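Local structure of 2-nitropropane dioxygenase (Streptomyces ansochromogenes, 3BW2) at residues Leu11-Ala16 with Ala234-Ala239; Gly216-Gly221 with Arg326-Leu331; Pro274-Val279 with Ala321-Arg326. The protein is an FMN-dependent, nitroalkane-oxidising enzyme of TIM-barrel fold that probably uses molecular oxygen to denitrify alkyl nitronates such as propionate 3-nitronate. One frame throughout, in Å; residues are numbered along the deposited sequence.

Contact 1 (Leu11-Ala16 with Ala234-Ala239); sequences LPIVQA and AQLGTA. With FMN (flavin mononucleotide), chain B.
V14 and Q235 sit opposite one another where two neighbouring parallel strands of the TIM barrel run side by side, and their side chains cross at a slant. CG1 of V14 comes to 3.7 Å from OE1 of Q235, while the CG methylene of Q235 presses on the methyl of A16. Beneath these side chains runs a ladder of four backbone bonds: A234 N to P12 O, V14 N to A234 O, L236 N to V14 O and A16 N to L236 O. The third is short, 2.7 Å from L236 N to V14 O, and nearly straight, with an angle of 168° at the hydrogen.

The Q235 chain leaves with CG anti to the backbone N (chi1 178°) and stays extended to CD, which carries NE2 out to 3.0 Å from O2' of FMN. Just past the strand, the ligand phosphate is taken up by main-chain amides, G237 N giving a 2.9 Å bond to O1P and T238 N a 3.0 Å bond to O3P. With chi1 of T238 at -60°, OG1 lies beside its own amide, and both groups donate to the same oxygen, OG1 lying 2.8 Å from O3P. G237 has to be small, since a CB there would collide with O4' of FMN.

Further out, the face of I13, A234 and L236 is covered by helix 333-350, through L340, and by helix 220-228, through I223 and V226. I13 and Q15 bond through their backbones to L37, just before strand 38-41, the neighbour that closes the barrel.

No cationic side chain of these two segments meets the phosphate; within them it is held by two amides and one hydroxyl, at and just before the start of helix 238-241, with G216 N a further donor. The helix dipole would probably help to stabilise the negative charge.

Contact 2 (Gly216-Gly221 with Arg326-Leu331); sequences GIMRGG and RMAREL. With FMN (flavin mononucleotide), chain B.
R219 lays its guanidinium across M327, and this crossing is the tight part of the contact. CE of M327 lies 3.4 Å above the guanidinium plane, offset toward its rim, and CB of M327 supports the same group near NH2. NH1 of R219 then donates to M327 O over 3.0 Å, in the carbonyl plane and on a lone pair. Next to this pair, the buried M218 bends at chi2 and chi3 (-62° and -75°), which brings CE against CA of A328 at 3.5 Å.

The other side is more polar and holds a water. R329 comes over the guanidinium face of R219 opposite M327 CB, the two flat groups turned 42° apart, and its NH2 makes a weak bond to M218 O. The water accepts from R329 NE at 3.0 Å and lies in plane at the edge of the R219 guanidinium.

NH1 of R219 and NE of R329 are both donors, only 3.2 Å apart. R329 is salt-bridged to E343 of helix 333-350. R219, the N-cap residue of helix 220-228, reaches E205 of the second subunit in a salt bridge that joins the helix start to the dimer interface. These acids probably offset the paired positive charges.

Contact 3 (Pro274-Val279 with Ala321-Arg326); sequences PARSLV and AGQGHR
R276 and L278 reach from the middle strand of a small three-stranded antiparallel sheet, an addition to the TIM barrel, toward a loop that makes a type I turn from G322 to H325. The two side chains meet their partners in different ways, a guanidinium with an amide over its face and a methyl over a ring.

R276 starts with CG anti to its own amide nitrogen (chi1 -176°), runs straight past A321 O, and turns at chi3. Its guanidinium turns one face to Q323, whose CG lies 3.5 Å above the plane, toward the rim; the amide plane is turned 41° against it. NH1 of R276 lies 3.6 Å from NE2 of Q323, and each has other partners. R276 donates to V174 O and to T264 OG1, while Q323 bonds G193 O and G195 N of the second subunit. At the guanidinium edge a water accepts from NH1 of R276 at 2.8 Å. A leucine in place of R276 would probably leave V174 O and T264 OG1 without these donors and the Q323 side chain without its flat neighbour.

L278 sets CD2 squarely over the centre of the H325 ring, 3.5 Å from the centroid and 10° off the normal, a CH-pi contact. Its CG also rests on the methyl of A321. The strand and the loop are joined at the backbone by A321 N donating to R276 O, 3.1 Å away.

The ring is fixed in rotation from within the turn: G322 O receives both H325 N and, in the plane of the imidazole, H325 ND1 at 3.2 Å.

The three contacts gather round the phosphate end of FMN. Contacts 1 and 2 have centres about 10 Å apart and both hold the phosphate: G216 N bonds O2P at 2.7 Å, complementing the amides of G237 and T238. They also pack directly, L236 CG lying 3.3 Å from I217 O. Contact 3, centred about 16 Å from contact 1, joins it through T238 OG1 and G322 N, 2.8 Å apart and probably hydrogen-bonded; G322 itself touches FMN. Contacts 2 and 3, about 13 Å between centres, share R326, which is salt-bridged to E156 of the second subunit. Residues 321-326 thus run from the cofactor to the second subunit.

Contact 1 (Leu11-Ala16 with Ala234-Ala239)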
loop_
_atom_site.group_PDB
_atom_site.type_symbol
_atom_site.label_atom_id
_atom_site.label_comp_id
_atom_site.label_asym_id
_atom_site.label_seq_id
_atom_site.Cartn_x
_atom_site.Cartn_y
_atom_site.Cartn_z
ATOM N N LEU A 11 19.277 17.779 -0.087
ATOM C CA LEU A 11 18.436 16.796 0.595
ATOM C C LEU A 11 17.592 15.975 -0.378
ATOM O O LEU A 11 17.078 16.498 -1.364
ATOM C CB LEU A 11 17.534 17.504 1.608
ATOM C CG LEU A 11 18.282 18.278 2.699
ATOM C CD1 LEU A 11 17.305 19.135 3.483
ATOM C CD2 LEU A 11 19.002 17.304 3.629
ATOM N N PRO A 12 17.441 14.669 -0.107
ATOM C CA PRO A 12 16.667 13.740 -0.937
ATOM C C PRO A 12 15.173 13.936 -0.717
ATOM O O PRO A 12 14.426 12.974 -0.528
ATOM C CB PRO A 12 17.142 12.384 -0.446
ATOM C CG PRO A 12 17.307 12.629 1.026
ATOM C CD PRO A 12 18.015 13.971 1.063
ATOM N N ILE A 13 14.742 15.190 -0.750
ATOM C CA ILE A 13 13.347 15.528 -0.514
ATOM C C ILE A 13 12.765 16.350 -1.648
ATOM O O ILE A 13 13.305 17.396 -2.014
ATOM C CB ILE A 13 13.201 16.334 0.784
ATOM C CG1 ILE A 13 13.851 15.572 1.942
ATOM C CG2 ILE A 13 11.729 16.608 1.060
ATOM C CD1 ILE A 13 13.897 16.346 3.245
ATOM N N VAL A 14 11.651 15.878 -2.194
ATOM C CA VAL A 14 10.996 16.578 -3.286
ATOM C C VAL A 14 9.583 16.977 -2.889
ATOM O O VAL A 14 8.817 16.151 -2.392
ATOM C CB VAL A 14 10.909 15.692 -4.548
ATOM C CG1 VAL A 14 10.230 16.461 -5.681
ATOM C CG2 VAL A 14 12.299 15.235 -4.965
ATOM N N GLN A 15 9.248 18.247 -3.089
ATOM C CA GLN A 15 7.901 18.718 -2.791
ATOM C C GLN A 15 7.091 18.431 -4.045
ATOM O O GLN A 15 7.367 18.974 -5.120
ATOM C CB GLN A 15 7.896 20.219 -2.491
ATOM C CG GLN A 15 6.516 20.856 -2.561
ATOM C CD GLN A 15 6.383 21.806 -3.733
ATOM O OE1 GLN A 15 5.438 21.718 -4.528
ATOM N NE2 GLN A 15 7.328 22.729 -3.846
ATOM N N ALA A 16 6.104 17.557 -3.908
ATOM C CA ALA A 16 5.274 17.178 -5.039
ATOM C C ALA A 16 4.531 18.350 -5.659
ATOM O O ALA A 16 4.044 19.243 -4.953
ATOM C CB ALA A 16 4.271 16.111 -4.608
ATOM N N ALA A 234 12.651 11.106 -2.017
ATOM C CA ALA A 234 11.262 10.912 -1.636
ATOM C C ALA A 234 10.483 12.147 -2.073
ATOM O O ALA A 234 10.936 13.271 -1.866
ATOM C CB ALA A 234 11.152 10.735 -0.123
ATOM N N GLN A 235 9.325 11.934 -2.687
ATOM C CA GLN A 235 8.481 13.036 -3.125
ATOM C C GLN A 235 7.267 13.083 -2.208
ATOM O O GLN A 235 6.549 12.089 -2.058
ATOM C CB GLN A 235 8.037 12.844 -4.575
ATOM C CG GLN A 235 7.113 13.945 -5.054
ATOM C CD GLN A 235 6.916 13.935 -6.553
ATOM O OE1 GLN A 235 7.863 14.137 -7.316
ATOM N NE2 GLN A 235 5.682 13.706 -6.986
ATOM N N LEU A 236 7.051 14.242 -1.592
ATOM C CA LEU A 236 5.956 14.436 -0.648
ATOM C C LEU A 236 4.962 15.499 -1.086
ATOM O O LEU A 236 5.344 16.633 -1.390
ATOM C CB LEU A 236 6.509 14.850 0.717
ATOM C CG LEU A 236 7.385 13.908 1.540
ATOM C CD1 LEU A 236 8.635 13.503 0.775
ATOM C CD2 LEU A 236 7.761 14.636 2.823
ATOM N N GLY A 237 3.685 15.130 -1.092
ATOM C CA GLY A 237 2.642 16.068 -1.452
ATOM C C GLY A 237 1.889 16.511 -0.205
ATOM O O GLY A 237 2.061 17.633 0.273
ATOM N N THR A 238 1.071 15.611 0.333
ATOM C CA THR A 238 0.258 15.891 1.517
ATOM C C THR A 238 1.022 16.549 2.669
ATOM O O THR A 238 0.500 17.454 3.325
ATOM C CB THR A 238 -0.435 14.600 2.023
ATOM O OG1 THR A 238 -1.292 14.083 0.991
ATOM C CG2 THR A 238 -1.278 14.890 3.262
ATOM N N ALA A 239 2.251 16.110 2.917
ATOM C CA ALA A 239 3.042 16.696 3.994
ATOM C C ALA A 239 3.244 18.203 3.777
ATOM O O ALA A 239 3.255 18.974 4.733
ATOM C CB ALA A 239 4.393 15.990 4.104
HETATM N N1 FMN B . 1.082 15.003 -9.049
HETATM C C2 FMN B . 1.386 15.563 -10.301
HETATM O O2 FMN B . 2.217 15.026 -11.030
HETATM N N3 FMN B . 0.765 16.727 -10.724
HETATM C C4 FMN B . -0.169 17.399 -9.953
HETATM O O4 FMN B . -0.695 18.446 -10.375
HETATM C C4A FMN B . -0.482 16.859 -8.676
HETATM N N5 FMN B . -1.392 17.497 -7.837
HETATM C C5A FMN B . -1.692 17.001 -6.565
HETATM C C6 FMN B . -2.608 17.700 -5.738
HETATM C C7 FMN B . -2.952 17.246 -4.418
HETATM C C7M FMN B . -3.241 18.398 -3.426
HETATM C C8 FMN B . -2.267 16.052 -3.982
HETATM C C8M FMN B . -1.915 15.783 -2.519
HETATM C C9 FMN B . -1.360 15.321 -4.813
HETATM C C9A FMN B . -1.063 15.797 -6.112
HETATM N N10 FMN B . -0.151 15.123 -6.967
HETATM C C10 FMN B . 0.156 15.649 -8.240
HETATM C "C1'" FMN B . 0.393 13.742 -6.594
HETATM C "C2'" FMN B . 1.820 13.943 -6.022
HETATM O "O2'" FMN B . 2.734 14.038 -7.104
HETATM C "C3'" FMN B . 2.292 12.737 -5.140
HETATM O "O3'" FMN B . 2.214 11.577 -5.969
HETATM C "C4'" FMN B . 1.442 12.494 -3.882
HETATM O "O4'" FMN B . 1.245 13.754 -3.240
HETATM C "C5'" FMN B . 2.161 11.512 -2.910
HETATM O "O5'" FMN B . 1.381 11.265 -1.706
HETATM P P FMN B . 1.393 12.132 -0.320
HETATM O O1P FMN B . 2.840 12.387 -0.576
HETATM O O2P FMN B . 0.862 10.819 0.224
HETATM O O3P FMN B . 0.411 13.037 -1.040
#

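Contact 2 (Gly216-Gly221 with Arg326-Leu331)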
loop_
_atom_site.group_PDB
_atom_site.type_symbol
_atom_site.label_atom_id
_atom_site.label_comp_id
_atom_site.label_asym_id
_atom_site.label_seq_id
_atom_site.Cartn_x
_atom_site.Cartn_y
_atom_site.Cartn_z
ATOM N N GLY A 216 2.265 8.613 0.785
ATOM C CA GLY A 216 2.172 8.446 2.228
ATOM C C GLY A 216 3.374 8.834 3.076
ATOM O O GLY A 216 3.373 8.586 4.284
ATOM N N ILE A 217 4.388 9.451 2.473
ATOM C CA ILE A 217 5.593 9.838 3.213
ATOM C C ILE A 217 5.393 11.143 4.003
ATOM O O ILE A 217 5.294 12.224 3.426
ATOM C CB ILE A 217 6.797 9.966 2.245
ATOM C CG1 ILE A 217 6.991 8.638 1.500
ATOM C CG2 ILE A 217 8.066 10.320 3.017
ATOM C CD1 ILE A 217 8.099 8.655 0.472
ATOM N N MET A 218 5.345 11.025 5.330
ATOM C CA MET A 218 5.113 12.171 6.209
ATOM C C MET A 218 6.222 12.416 7.224
ATOM O O MET A 218 6.258 13.463 7.864
ATOM C CB MET A 218 3.810 11.967 6.990
ATOM C CG MET A 218 2.586 11.672 6.136
ATOM S SD MET A 218 2.226 13.025 5.020
ATOM C CE MET A 218 1.517 14.239 6.158
ATOM N N ARG A 219 7.116 11.445 7.374
ATOM C CA ARG A 219 8.194 11.539 8.354
ATOM C C ARG A 219 9.558 11.211 7.766
ATOM O O ARG A 219 9.665 10.455 6.795
ATOM C CB ARG A 219 7.911 10.575 9.513
ATOM C CG ARG A 219 6.598 10.839 10.250
ATOM C CD ARG A 219 6.780 11.897 11.332
ATOM N NE ARG A 219 5.576 12.066 12.145
ATOM C CZ ARG A 219 4.577 12.891 11.848
ATOM N NH1 ARG A 219 4.627 13.638 10.753
ATOM N NH2 ARG A 219 3.523 12.968 12.650
ATOM N N GLY A 220 10.601 11.769 8.373
ATOM C CA GLY A 220 11.950 11.514 7.901
ATOM C C GLY A 220 12.319 10.043 7.935
ATOM O O GLY A 220 13.126 9.585 7.126
ATOM N N GLY A 221 11.740 9.296 8.873
ATOM C CA GLY A 221 12.041 7.874 8.960
ATOM C C GLY A 221 11.545 7.115 7.740
ATOM O O GLY A 221 12.126 6.105 7.336
ATOM N N ARG A 326 -3.281 12.197 8.476
ATOM C CA ARG A 326 -3.420 12.480 9.902
ATOM C C ARG A 326 -2.114 12.910 10.568
ATOM O O ARG A 326 -2.129 13.484 11.663
ATOM C CB ARG A 326 -4.032 11.263 10.617
ATOM C CG ARG A 326 -5.538 11.130 10.369
ATOM C CD ARG A 326 -6.043 9.687 10.399
ATOM N NE ARG A 326 -5.857 9.040 11.693
ATOM C CZ ARG A 326 -6.337 7.838 12.007
ATOM N NH1 ARG A 326 -7.038 7.141 11.123
ATOM N NH2 ARG A 326 -6.104 7.325 13.207
ATOM N N MET A 327 -0.987 12.658 9.899
ATOM C CA MET A 327 0.324 13.035 10.431
ATOM C C MET A 327 0.789 14.391 9.894
ATOM O O MET A 327 1.939 14.787 10.091
ATOM C CB MET A 327 1.370 11.976 10.069
ATOM C CG MET A 327 0.990 10.553 10.447
ATOM S SD MET A 327 2.241 9.322 9.957
ATOM C CE MET A 327 3.277 9.340 11.397
ATOM N N ALA A 328 -0.102 15.104 9.211
ATOM C CA ALA A 328 0.245 16.405 8.650
ATOM C C ALA A 328 0.635 17.398 9.741
ATOM O O ALA A 328 0.042 17.419 10.821
ATOM C CB ALA A 328 -0.918 16.951 7.839
ATOM N N ARG A 329 1.637 18.222 9.453
ATOM C CA ARG A 329 2.106 19.218 10.408
ATOM C C ARG A 329 1.989 20.625 9.811
ATOM O O ARG A 329 2.415 20.866 8.684
ATOM C CB ARG A 329 3.552 18.896 10.813
ATOM C CG ARG A 329 3.662 17.608 11.630
ATOM C CD ARG A 329 5.091 17.265 12.044
ATOM N NE ARG A 329 5.843 16.608 10.977
ATOM C CZ ARG A 329 6.996 15.970 11.165
ATOM N NH1 ARG A 329 7.525 15.906 12.383
ATOM N NH2 ARG A 329 7.611 15.381 10.143
ATOM N N GLU A 330 1.393 21.541 10.570
ATOM C CA GLU A 330 1.188 22.913 10.115
ATOM C C GLU A 330 2.275 23.873 10.579
ATOM O O GLU A 330 2.281 24.318 11.724
ATOM C CB GLU A 330 -0.168 23.431 10.600
ATOM C CG GLU A 330 -1.358 22.596 10.160
ATOM C CD GLU A 330 -2.652 23.055 10.807
ATOM O OE1 GLU A 330 -2.720 23.069 12.057
ATOM O OE2 GLU A 330 -3.600 23.403 10.073
ATOM N N LEU A 331 3.184 24.203 9.672
ATOM C CA LEU A 331 4.280 25.114 9.965
ATOM C C LEU A 331 4.876 25.541 8.636
ATOM O O LEU A 331 4.453 25.053 7.592
ATOM C CB LEU A 331 5.335 24.405 10.822
ATOM C CG LEU A 331 5.639 22.935 10.516
ATOM C CD1 LEU A 331 6.016 22.752 9.070
ATOM C CD2 LEU A 331 6.768 22.468 11.417
HETATM N N1 FMN B . 1.082 15.003 -9.049
HETATM C C2 FMN B . 1.386 15.563 -10.301
HETATM O O2 FMN B . 2.217 15.026 -11.030
HETATM N N3 FMN B . 0.765 16.727 -10.724
HETATM C C4 FMN B . -0.169 17.399 -9.953
HETATM O O4 FMN B . -0.695 18.446 -10.375
HETATM C C4A FMN B . -0.482 16.859 -8.676
HETATM N N5 FMN B . -1.392 17.497 -7.837
HETATM C C5A FMN B . -1.692 17.001 -6.565
HETATM C C6 FMN B . -2.608 17.700 -5.738
HETATM C C7 FMN B . -2.952 17.246 -4.418
HETATM C C7M FMN B . -3.241 18.398 -3.426
HETATM C C8 FMN B . -2.267 16.052 -3.982
HETATM C C8M FMN B . -1.915 15.783 -2.519
HETATM C C9 FMN B . -1.360 15.321 -4.813
HETATM C C9A FMN B . -1.063 15.797 -6.112
HETATM N N10 FMN B . -0.151 15.123 -6.967
HETATM C C10 FMN B . 0.156 15.649 -8.240
HETATM C "C1'" FMN B . 0.393 13.742 -6.594
HETATM C "C2'" FMN B . 1.820 13.943 -6.022
HETATM O "O2'" FMN B . 2.734 14.038 -7.104
HETATM C "C3'" FMN B . 2.292 12.737 -5.140
HETATM O "O3'" FMN B . 2.214 11.577 -5.969
HETATM C "C4'" FMN B . 1.442 12.494 -3.882
HETATM O "O4'" FMN B . 1.245 13.754 -3.240
HETATM C "C5'" FMN B . 2.161 11.512 -2.910
HETATM O "O5'" FMN B . 1.381 11.265 -1.706
HETATM P P FMN B . 1.393 12.132 -0.320
HETATM O O1P FMN B . 2.840 12.387 -0.576
HETATM O O2P FMN B . 0.862 10.819 0.224
HETATM O O3P FMN B . 0.411 13.037 -1.040
HETATM O O HOH W 1 4.567 15.889 8.351
#

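Contact 3 (Pro274-Val279 with Ala321-Arg326)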
loop_
_atom_site.group_PDB
_atom_site.type_symbol
_atom_site.label_atom_id
_atom_site.label_comp_id
_atom_site.label_asym_id
_atom_site.label_seq_id
_atom_site.Cartn_x
_atom_site.Cartn_y
_atom_site.Cartn_z
ATOM N N PRO A 274 -9.067 7.930 -11.132
ATOM C CA PRO A 274 -8.782 7.561 -9.741
ATOM C C PRO A 274 -7.858 8.530 -9.013
ATOM O O PRO A 274 -6.713 8.742 -9.420
ATOM C CB PRO A 274 -8.171 6.168 -9.873
ATOM C CG PRO A 274 -8.855 5.616 -11.095
ATOM C CD PRO A 274 -8.791 6.801 -12.040
ATOM N N ALA A 275 -8.364 9.108 -7.928
ATOM C CA ALA A 275 -7.594 10.057 -7.135
ATOM C C ALA A 275 -7.966 9.874 -5.664
ATOM O O ALA A 275 -9.143 9.735 -5.337
ATOM C CB ALA A 275 -7.899 11.482 -7.595
ATOM N N ARG A 276 -6.969 9.874 -4.781
ATOM C CA ARG A 276 -7.230 9.673 -3.355
ATOM C C ARG A 276 -7.611 10.965 -2.635
ATOM O O ARG A 276 -6.845 11.935 -2.606
ATOM C CB ARG A 276 -6.015 9.032 -2.679
ATOM C CG ARG A 276 -6.229 8.702 -1.204
ATOM C CD ARG A 276 -5.020 7.997 -0.617
ATOM N NE ARG A 276 -4.811 6.677 -1.207
ATOM C CZ ARG A 276 -5.558 5.603 -0.952
ATOM N NH1 ARG A 276 -6.578 5.673 -0.105
ATOM N NH2 ARG A 276 -5.281 4.451 -1.548
ATOM N N SER A 277 -8.802 10.952 -2.048
ATOM C CA SER A 277 -9.354 12.095 -1.335
ATOM C C SER A 277 -9.899 11.661 0.021
ATOM O O SER A 277 -10.178 10.483 0.227
ATOM C CB SER A 277 -10.499 12.695 -2.161
ATOM O OG SER A 277 -11.330 13.531 -1.376
ATOM N N LEU A 278 -10.041 12.608 0.946
ATOM C CA LEU A 278 -10.615 12.293 2.251
ATOM C C LEU A 278 -12.079 11.995 1.941
ATOM O O LEU A 278 -12.688 12.671 1.110
ATOM C CB LEU A 278 -10.525 13.496 3.195
ATOM C CG LEU A 278 -9.137 13.964 3.635
ATOM C CD1 LEU A 278 -9.265 15.258 4.411
ATOM C CD2 LEU A 278 -8.481 12.900 4.499
ATOM N N VAL A 279 -12.644 10.979 2.582
ATOM C CA VAL A 279 -14.036 10.633 2.330
ATOM C C VAL A 279 -14.951 11.730 2.866
ATOM O O VAL A 279 -14.872 12.099 4.031
ATOM C CB VAL A 279 -14.404 9.284 2.996
ATOM C CG1 VAL A 279 -15.881 8.970 2.777
ATOM C CG2 VAL A 279 -13.535 8.169 2.418
ATOM N N ALA A 321 -5.616 13.826 -0.552
ATOM C CA ALA A 321 -4.764 13.550 0.600
ATOM C C ALA A 321 -4.283 12.103 0.581
ATOM O O ALA A 321 -5.034 11.200 0.214
ATOM C CB ALA A 321 -5.533 13.830 1.900
ATOM N N GLY A 322 -3.025 11.896 0.965
ATOM C CA GLY A 322 -2.471 10.556 1.003
ATOM C C GLY A 322 -2.907 9.884 2.292
ATOM O O GLY A 322 -3.464 10.539 3.174
ATOM N N GLN A 323 -2.652 8.587 2.416
ATOM C CA GLN A 323 -3.058 7.849 3.607
ATOM C C GLN A 323 -2.380 8.293 4.902
ATOM O O GLN A 323 -2.802 7.904 5.987
ATOM C CB GLN A 323 -2.836 6.355 3.390
ATOM C CG GLN A 323 -3.685 5.775 2.266
ATOM C CD GLN A 323 -3.600 4.267 2.211
ATOM O OE1 GLN A 323 -2.511 3.703 2.211
ATOM N NE2 GLN A 323 -4.753 3.603 2.161
ATOM N N GLY A 324 -1.337 9.109 4.791
ATOM C CA GLY A 324 -0.650 9.587 5.979
ATOM C C GLY A 324 -1.101 10.979 6.395
ATOM O O GLY A 324 -0.436 11.641 7.193
ATOM N N HIS A 325 -2.244 11.417 5.872
ATOM C CA HIS A 325 -2.756 12.758 6.157
ATOM C C HIS A 325 -2.856 13.134 7.633
ATOM O O HIS A 325 -2.548 14.267 8.003
ATOM C CB HIS A 325 -4.123 12.961 5.494
ATOM C CG HIS A 325 -5.217 12.130 6.085
ATOM N ND1 HIS A 325 -5.464 10.830 5.694
ATOM C CD2 HIS A 325 -6.131 12.413 7.043
ATOM C CE1 HIS A 325 -6.483 10.351 6.383
ATOM N NE2 HIS A 325 -6.907 11.290 7.209
ATOM N N ARG A 326 -3.281 12.197 8.476
ATOM C CA ARG A 326 -3.420 12.480 9.902
ATOM C C ARG A 326 -2.114 12.910 10.568
ATOM O O ARG A 326 -2.129 13.484 11.663
ATOM C CB ARG A 326 -4.032 11.263 10.617
ATOM C CG ARG A 326 -5.538 11.130 10.369
ATOM C CD ARG A 326 -6.043 9.687 10.399
ATOM N NE ARG A 326 -5.857 9.040 11.693
ATOM C CZ ARG A 326 -6.337 7.838 12.007
ATOM N NH1 ARG A 326 -7.038 7.141 11.123
ATOM N NH2 ARG A 326 -6.104 7.325 13.207
HETATM O O HOH W 2 -7.944 3.645 1.161
#